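Local coordinates for protein sortase B (Listeria monocytogenes serovar 1/2a, PDB 5JCV) that anchors surface proteins to the cell wall as a transpeptidase, cleaving their C-terminal sorting signal and passing the substrate on through a thioester-linked intermediate, at residues F135-L139 and V154-I160; D56-T60 and I125-F129; L93-F99 and E109-F113. All blocks are in the same frame, centred on the assembly; numbering follows the deposited sequence.

In the fold
The chain is the sortase domain, lacking the N-terminal part of the membrane protein. From the N terminus, 56-60, just after strand 53-55, is the first segment, and interaction 2 returns to it only at 125-129, closing a loop of 64 intervening residues. Nested inside that loop, interaction 3 joins helix 90-95 and strand 98-102 to strand 107-118, with nine residues between its segments. Interaction 1 follows in series, folding the approach to strand 160-165 back onto helix 132-145. Phe129 packs against Phe135 and Tyr138, coupling interactions 1 and 2, while Phe113 touches Leu139, Val154 and Ile160, coupling interactions 1 and 3. Interactions 2 and 3 stay about 10 Å apart at their nearest atoms.

Interaction 1. Residues F135-L139 and V154-I160; sequences FEDYL and VSGKDRI
Phe135, Tyr138 and Leu139, on one side of helix 132-145, pack against the loop that leads into strand 160-165. The apolar part centres on Ile160, whose CD1 lies 3.9 Å from Tyr138 CE2, while its CG2 is 4.1 Å from Phe135 CZ, at the edge of that ring. Leu139 reaches the other end of the loop, with CD1 4.0 Å from Val154 CG2 and 3.5 Å from Ser155 C. With CG anti to the backbone N (chi1 -166°), Phe135 projects its ring at the turn: its edge meets Gly156 O, 3.5 Å from CD2, and Asp158 O lies obliquely, 3.2 Å from CE2.

Polar bonding stays within the loop or goes elsewhere. Ser155 to Asp158 form a type I turn, in which Ser155 N donates to Asp158 OD2 (2.6 Å) and Ser155 OG accepts from Lys157 N, an ST turn. Lys66 NZ bonds both Gly156 O and Asp158 O, and Tyr138 OH pairs with Tyr124 O.

No hydrogen bond spans the two segments, and the buried Glu136 OE1 has no partner in the model. Cohesion between this helix, an addition characteristic of class B sortases, and the loop therefore rests on van der Waals contact, partly between apolar side chains and partly of carbon against the turn's backbone.

Interaction 2. Residues D56-T60 and I125-F129; sequences DYRNT and IETEF
Arg58 reaches from a type I beta turn, Asp56 to Asn59, to the backbone of Ile125, joining the loop after strand 53-55 of the sortase beta-barrel to the loop before helix 132-145. The turn also contains an Asx turn: Asp56 OD1 accepts from Arg58 N through its anti lone pair, at 2.9 Å. That oxygen takes a second donor, Arg58 NE, while Arg58 NH2 bonds Asp56 OD2 almost straight (176°). This side-on salt bridge lies close to the guanidinium plane but approaches the carboxylate from above its plane. Tyr71 OH is a further partner of OD2.

The far end of the guanidinium holds Ile125 O end-on: NH1 donates to this one oxygen at 3.1 Å and NH2 at 3.0 Å, both in the carbonyl plane. NH2 thus serves both Asp56 and Ile125. The bend at chi3 (-65°) helps turn the group between these two acceptors, and the grips on its two sides limit its rotation.

Asn59 is satisfied elsewhere, OD1 accepting from Ile69 N and ND2 giving a weak bond to Asn67 O; across the contact ND2 merely packs on Thr127 CG2. Thr127 lies over a guanidinium face. Its OG1 is 3.1 Å from Arg58 NH1, but the angle is too poor for a hydrogen bond, and its CG2 sits 3.6 Å above the guanidinium plane, over the centre.

Interaction 3. Residues L93-F99 and E109-F113; sequences LVAHPTF and EVEIF
Phe99 and Val110 pair across the beta hairpin of strands 98-102 and 107-118 in the sortase beta-barrel, as an antiparallel hydrogen-bonded pair. Two backbone bonds define the pair: Val110 N to Phe99 O at 2.7 Å and Phe99 N to Val110 O at 3.0 Å. A third, from Ile112 N to Pro97 O, continues the ladder past the non-hydrogen-bonded pair Thr98 and Glu111.

The tight side is the one carrying Phe99 and Val110. Phe99 CG stands between the backbone N and the carbonyl carbon (chi1 63°), and the ring runs alongside Val110, pointing the same way. Val110 CB lies over a ring face, 3.8 Å from the centroid and 15° off the normal, a CH-pi contact. Ile112 CD1 comes instead to the ring edge, 4.0 Å from Phe99 CD2, with its side chain crossing Phe99 at about a right angle. Ile112 CG2 meets Leu93 CD1 at 4.0 Å, bringing helix 90-95 into the same apolar cluster. Leu163 and Ile161 of strand 160-165 pack on Phe99 and Val110 respectively, so this side faces protein.

Thr98 and Glu111 occupy the other face, where contact is sparser: Thr98 CG2 and Glu111 CG are 4.3 Å apart. Pro97 and Glu109 are exposed nearby. Here a water bridges two side chains: it hydrogen-bonds Thr98 OG1 and donates to Glu109 OE2, 2.7 Å away.

Interaction 1. Residues F135-L139 and V154-I160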
# COMPACT_ATOMS: atom_id res chain seq x y z
N PHE A 135 17.13 22.76 -2.60
CA PHE A 135 15.90 22.69 -1.86
C PHE A 135 15.74 23.83 -0.84
O PHE A 135 14.62 24.21 -0.51
CB PHE A 135 15.80 21.35 -1.18
CG PHE A 135 14.44 21.05 -0.65
CD1 PHE A 135 13.33 21.12 -1.50
CD2 PHE A 135 14.25 20.72 0.69
CE1 PHE A 135 12.08 20.86 -1.02
CE2 PHE A 135 12.99 20.45 1.17
CZ PHE A 135 11.90 20.51 0.31
N GLU A 136 16.86 24.37 -0.36
CA GLU A 136 16.80 25.51 0.55
C GLU A 136 16.47 26.81 -0.20
O GLU A 136 15.81 27.69 0.38
CB GLU A 136 18.10 25.62 1.37
CG GLU A 136 18.29 26.90 2.21
CD GLU A 136 17.20 27.18 3.26
OE1 GLU A 136 16.35 26.31 3.58
OE2 GLU A 136 17.22 28.31 3.79
N ASP A 137 16.91 26.92 -1.46
CA ASP A 137 16.53 28.04 -2.34
C ASP A 137 15.02 27.95 -2.64
O ASP A 137 14.32 28.97 -2.61
CB ASP A 137 17.27 28.00 -3.70
CG ASP A 137 18.79 27.85 -3.57
OD1 ASP A 137 19.39 28.24 -2.56
OD2 ASP A 137 19.39 27.33 -4.53
N TYR A 138 14.55 26.74 -2.95
CA TYR A 138 13.13 26.46 -3.14
C TYR A 138 12.30 26.90 -1.92
O TYR A 138 11.30 27.61 -2.06
CB TYR A 138 12.92 24.98 -3.46
CG TYR A 138 11.48 24.56 -3.62
CD1 TYR A 138 10.89 24.46 -4.87
CD2 TYR A 138 10.72 24.26 -2.53
CE1 TYR A 138 9.57 24.08 -5.00
CE2 TYR A 138 9.41 23.87 -2.64
CZ TYR A 138 8.82 23.80 -3.87
OH TYR A 138 7.48 23.41 -3.93
N LEU A 139 12.74 26.54 -0.73
CA LEU A 139 11.97 26.84 0.48
C LEU A 139 11.91 28.32 0.75
O LEU A 139 10.88 28.83 1.19
CB LEU A 139 12.55 26.12 1.68
CG LEU A 139 12.40 24.61 1.63
CD1 LEU A 139 13.17 23.96 2.77
CD2 LEU A 139 10.93 24.20 1.64
N VAL A 154 11.48 25.40 8.63
CA VAL A 154 11.71 24.23 7.81
C VAL A 154 13.03 24.48 7.09
O VAL A 154 13.33 25.61 6.68
CB VAL A 154 10.51 24.01 6.82
CG1 VAL A 154 10.14 25.30 6.12
CG2 VAL A 154 10.76 22.89 5.81
N SER A 155 13.82 23.43 6.95
CA SER A 155 15.15 23.53 6.38
C SER A 155 15.26 22.57 5.21
O SER A 155 14.47 21.64 5.05
CB SER A 155 16.24 23.20 7.42
OG SER A 155 16.44 21.79 7.62
N GLY A 156 16.31 22.78 4.44
CA GLY A 156 16.62 21.96 3.28
C GLY A 156 16.81 20.51 3.61
O GLY A 156 16.87 19.69 2.70
N LYS A 157 16.93 20.21 4.90
CA LYS A 157 17.02 18.85 5.39
C LYS A 157 15.64 18.21 5.55
O LYS A 157 15.51 17.00 5.48
CB LYS A 157 17.78 18.82 6.73
CG LYS A 157 19.19 19.43 6.67
CD LYS A 157 19.97 19.10 7.93
CE LYS A 157 20.84 20.26 8.41
NZ LYS A 157 21.31 20.01 9.81
N ASP A 158 14.60 19.03 5.71
CA ASP A 158 13.24 18.48 5.81
C ASP A 158 12.75 18.00 4.46
O ASP A 158 13.40 18.22 3.42
CB ASP A 158 12.27 19.53 6.33
CG ASP A 158 12.67 20.07 7.68
OD1 ASP A 158 13.01 19.26 8.54
OD2 ASP A 158 12.65 21.30 7.86
N ARG A 159 11.60 17.35 4.47
CA ARG A 159 10.85 16.99 3.27
C ARG A 159 9.41 17.46 3.39
O ARG A 159 8.88 17.52 4.49
CB ARG A 159 10.83 15.49 3.09
CG ARG A 159 12.12 14.91 2.59
CD ARG A 159 11.93 13.41 2.37
NE ARG A 159 11.30 12.87 3.58
CZ ARG A 159 11.96 12.50 4.67
NH1 ARG A 159 13.30 12.54 4.68
NH2 ARG A 159 11.28 12.08 5.75
N ILE A 160 8.78 17.75 2.25
CA ILE A 160 7.44 18.37 2.26
C ILE A 160 6.40 17.72 1.38
O ILE A 160 6.68 16.84 0.57
CB ILE A 160 7.49 19.86 1.87
CG1 ILE A 160 7.74 20.02 0.38
CG2 ILE A 160 8.54 20.60 2.68
CD1 ILE A 160 7.90 21.47 -0.02

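Interaction 2. Residues D56-T60 and I125-F129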
# COMPACT_ATOMS: atom_id res chain seq x y z
N ASP A 56 1.24 13.16 -7.94
CA ASP A 56 2.02 13.47 -9.12
C ASP A 56 2.78 12.23 -9.54
O ASP A 56 3.42 11.61 -8.72
CB ASP A 56 3.03 14.59 -8.82
CG ASP A 56 3.67 15.16 -10.06
OD1 ASP A 56 4.46 14.48 -10.74
OD2 ASP A 56 3.37 16.32 -10.39
N TYR A 57 2.76 11.92 -10.83
CA TYR A 57 3.40 10.71 -11.34
C TYR A 57 4.90 10.66 -11.11
O TYR A 57 5.50 9.57 -11.13
CB TYR A 57 3.15 10.57 -12.83
CG TYR A 57 4.07 11.42 -13.73
CD1 TYR A 57 5.33 10.94 -14.17
CD2 TYR A 57 3.66 12.67 -14.17
CE1 TYR A 57 6.13 11.72 -15.02
CE2 TYR A 57 4.45 13.44 -15.01
CZ TYR A 57 5.68 12.98 -15.43
OH TYR A 57 6.41 13.83 -16.26
N ARG A 58 5.53 11.82 -10.95
CA ARG A 58 6.95 11.86 -10.63
C ARG A 58 7.32 11.45 -9.19
O ARG A 58 8.49 11.27 -8.91
CB ARG A 58 7.49 13.27 -10.87
CG ARG A 58 7.45 13.72 -12.33
CD ARG A 58 7.78 15.21 -12.46
NE ARG A 58 6.74 16.02 -11.80
CZ ARG A 58 6.86 17.29 -11.42
NH1 ARG A 58 7.99 17.97 -11.59
NH2 ARG A 58 5.84 17.91 -10.83
N ASN A 59 6.35 11.33 -8.28
CA ASN A 59 6.66 11.05 -6.87
C ASN A 59 6.41 9.60 -6.58
O ASN A 59 5.25 9.18 -6.45
CB ASN A 59 5.80 11.87 -5.90
CG ASN A 59 5.95 13.36 -6.10
OD1 ASN A 59 4.96 14.05 -6.18
ND2 ASN A 59 7.17 13.86 -6.14
N THR A 60 7.51 8.86 -6.50
CA THR A 60 7.50 7.39 -6.33
C THR A 60 8.42 6.91 -5.21
O THR A 60 8.64 5.74 -5.10
CB THR A 60 7.94 6.73 -7.61
OG1 THR A 60 9.18 7.33 -8.00
CG2 THR A 60 6.90 6.98 -8.71
N ILE A 125 6.14 23.56 -8.40
CA ILE A 125 5.95 22.18 -8.85
C ILE A 125 7.27 21.42 -9.09
O ILE A 125 7.24 20.31 -9.63
CB ILE A 125 5.10 22.08 -10.13
CG1 ILE A 125 5.93 22.47 -11.37
CG2 ILE A 125 3.84 22.88 -9.98
CD1 ILE A 125 5.25 22.23 -12.71
N GLU A 126 8.40 22.04 -8.75
CA GLU A 126 9.69 21.35 -8.85
C GLU A 126 9.73 20.15 -7.92
O GLU A 126 9.37 20.25 -6.72
CB GLU A 126 10.81 22.29 -8.50
CG GLU A 126 12.18 21.73 -8.82
CD GLU A 126 13.23 22.81 -8.82
OE1 GLU A 126 12.88 23.98 -9.12
OE2 GLU A 126 14.40 22.49 -8.50
N THR A 127 10.11 19.01 -8.48
CA THR A 127 10.37 17.80 -7.69
C THR A 127 11.84 17.35 -7.62
O THR A 127 12.16 16.46 -6.83
CB THR A 127 9.50 16.62 -8.16
OG1 THR A 127 9.72 16.35 -9.55
CG2 THR A 127 8.03 16.95 -7.93
N GLU A 128 12.72 17.96 -8.41
CA GLU A 128 14.10 17.50 -8.53
C GLU A 128 15.04 18.57 -8.00
O GLU A 128 14.96 19.73 -8.39
CB GLU A 128 14.41 17.16 -9.99
CG GLU A 128 13.87 15.79 -10.43
CD GLU A 128 13.40 15.76 -11.89
OE1 GLU A 128 14.21 16.09 -12.80
OE2 GLU A 128 12.22 15.41 -12.14
N PHE A 129 15.90 18.18 -7.07
CA PHE A 129 16.80 19.12 -6.39
C PHE A 129 18.21 18.52 -6.34
O PHE A 129 18.49 17.75 -5.41
CB PHE A 129 16.27 19.42 -4.99
CG PHE A 129 14.87 19.97 -5.00
CD1 PHE A 129 14.64 21.32 -5.26
CD2 PHE A 129 13.77 19.13 -4.81
CE1 PHE A 129 13.36 21.83 -5.32
CE2 PHE A 129 12.47 19.64 -4.87
CZ PHE A 129 12.27 20.99 -5.12

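Interaction 3. Residues L93-F99 and E109-F113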
# COMPACT_ATOMS: atom_id res chain seq x y z
N LEU A 93 -6.75 28.52 9.47
CA LEU A 93 -5.39 28.01 9.48
C LEU A 93 -4.88 27.84 10.91
O LEU A 93 -4.25 26.82 11.23
CB LEU A 93 -4.46 28.96 8.72
CG LEU A 93 -2.96 28.73 8.94
CD1 LEU A 93 -2.49 27.44 8.32
CD2 LEU A 93 -2.15 29.90 8.39
N VAL A 94 -5.16 28.81 11.76
CA VAL A 94 -4.73 28.72 13.15
C VAL A 94 -5.36 27.49 13.81
O VAL A 94 -4.68 26.70 14.48
CB VAL A 94 -5.10 30.00 13.95
CG1 VAL A 94 -4.83 29.80 15.45
CG2 VAL A 94 -4.32 31.19 13.42
N ALA A 95 -6.65 27.32 13.60
CA ALA A 95 -7.34 26.14 14.08
C ALA A 95 -6.96 24.83 13.32
O ALA A 95 -7.33 23.74 13.75
CB ALA A 95 -8.85 26.38 14.02
N HIS A 96 -6.25 24.88 12.20
CA HIS A 96 -5.92 23.63 11.50
C HIS A 96 -4.50 23.64 10.97
O HIS A 96 -4.28 23.43 9.80
CB HIS A 96 -6.92 23.36 10.36
CG HIS A 96 -8.34 23.31 10.81
ND1 HIS A 96 -9.13 24.44 10.94
CD2 HIS A 96 -9.12 22.27 11.19
CE1 HIS A 96 -10.33 24.09 11.37
NE2 HIS A 96 -10.35 22.78 11.53
N PRO A 97 -3.52 23.81 11.86
CA PRO A 97 -2.13 23.84 11.43
C PRO A 97 -1.61 22.53 10.80
O PRO A 97 -0.50 22.51 10.26
CB PRO A 97 -1.37 24.17 12.75
CG PRO A 97 -2.24 23.61 13.85
CD PRO A 97 -3.67 23.61 13.32
N THR A 98 -2.38 21.44 10.84
CA THR A 98 -1.90 20.16 10.29
C THR A 98 -2.99 19.37 9.60
O THR A 98 -4.18 19.49 9.90
CB THR A 98 -1.35 19.18 11.41
OG1 THR A 98 -2.45 18.63 12.15
CG2 THR A 98 -0.40 19.88 12.38
N PHE A 99 -2.57 18.48 8.70
CA PHE A 99 -3.48 17.48 8.16
C PHE A 99 -2.80 16.12 8.15
O PHE A 99 -1.60 16.01 8.44
CB PHE A 99 -3.97 17.89 6.77
CG PHE A 99 -2.91 17.99 5.73
CD1 PHE A 99 -2.61 16.92 4.91
CD2 PHE A 99 -2.22 19.17 5.54
CE1 PHE A 99 -1.61 17.01 3.96
CE2 PHE A 99 -1.23 19.28 4.57
CZ PHE A 99 -0.92 18.20 3.78
N GLU A 109 1.46 13.30 10.03
CA GLU A 109 0.73 14.52 10.38
C GLU A 109 1.49 15.75 9.90
O GLU A 109 2.42 16.24 10.55
CB GLU A 109 0.44 14.63 11.87
CG GLU A 109 -1.00 15.03 12.17
CD GLU A 109 -1.95 13.85 11.99
OE1 GLU A 109 -1.46 12.70 11.84
OE2 GLU A 109 -3.18 14.05 12.03
N VAL A 110 1.04 16.28 8.78
CA VAL A 110 1.78 17.27 8.05
C VAL A 110 1.54 18.63 8.67
O VAL A 110 0.39 19.00 8.92
CB VAL A 110 1.32 17.31 6.58
CG1 VAL A 110 2.16 18.31 5.81
CG2 VAL A 110 1.43 15.92 5.93
N GLU A 111 2.62 19.37 8.86
CA GLU A 111 2.61 20.67 9.49
C GLU A 111 2.72 21.78 8.43
O GLU A 111 3.80 22.03 7.85
CB GLU A 111 3.81 20.75 10.46
CG GLU A 111 3.53 21.54 11.71
CD GLU A 111 4.73 21.70 12.65
OE1 GLU A 111 5.70 20.89 12.62
OE2 GLU A 111 4.66 22.67 13.46
N ILE A 112 1.61 22.46 8.20
CA ILE A 112 1.54 23.48 7.16
C ILE A 112 2.43 24.68 7.48
O ILE A 112 2.40 25.24 8.58
CB ILE A 112 0.09 23.97 7.00
CG1 ILE A 112 -0.77 22.85 6.40
CG2 ILE A 112 0.03 25.20 6.10
CD1 ILE A 112 -2.25 23.00 6.70
N PHE A 113 3.23 25.09 6.50
CA PHE A 113 4.11 26.23 6.64
C PHE A 113 3.96 27.31 5.54
O PHE A 113 4.46 28.43 5.70
CB PHE A 113 5.54 25.76 6.71
CG PHE A 113 6.10 25.25 5.41
CD1 PHE A 113 6.73 26.11 4.53
CD2 PHE A 113 6.02 23.92 5.08
CE1 PHE A 113 7.24 25.65 3.34
CE2 PHE A 113 6.53 23.45 3.89
CZ PHE A 113 7.14 24.32 3.02
O HOH W 1 0.93 24.49 10.65
O HOH W 2 -4.04 16.48 11.26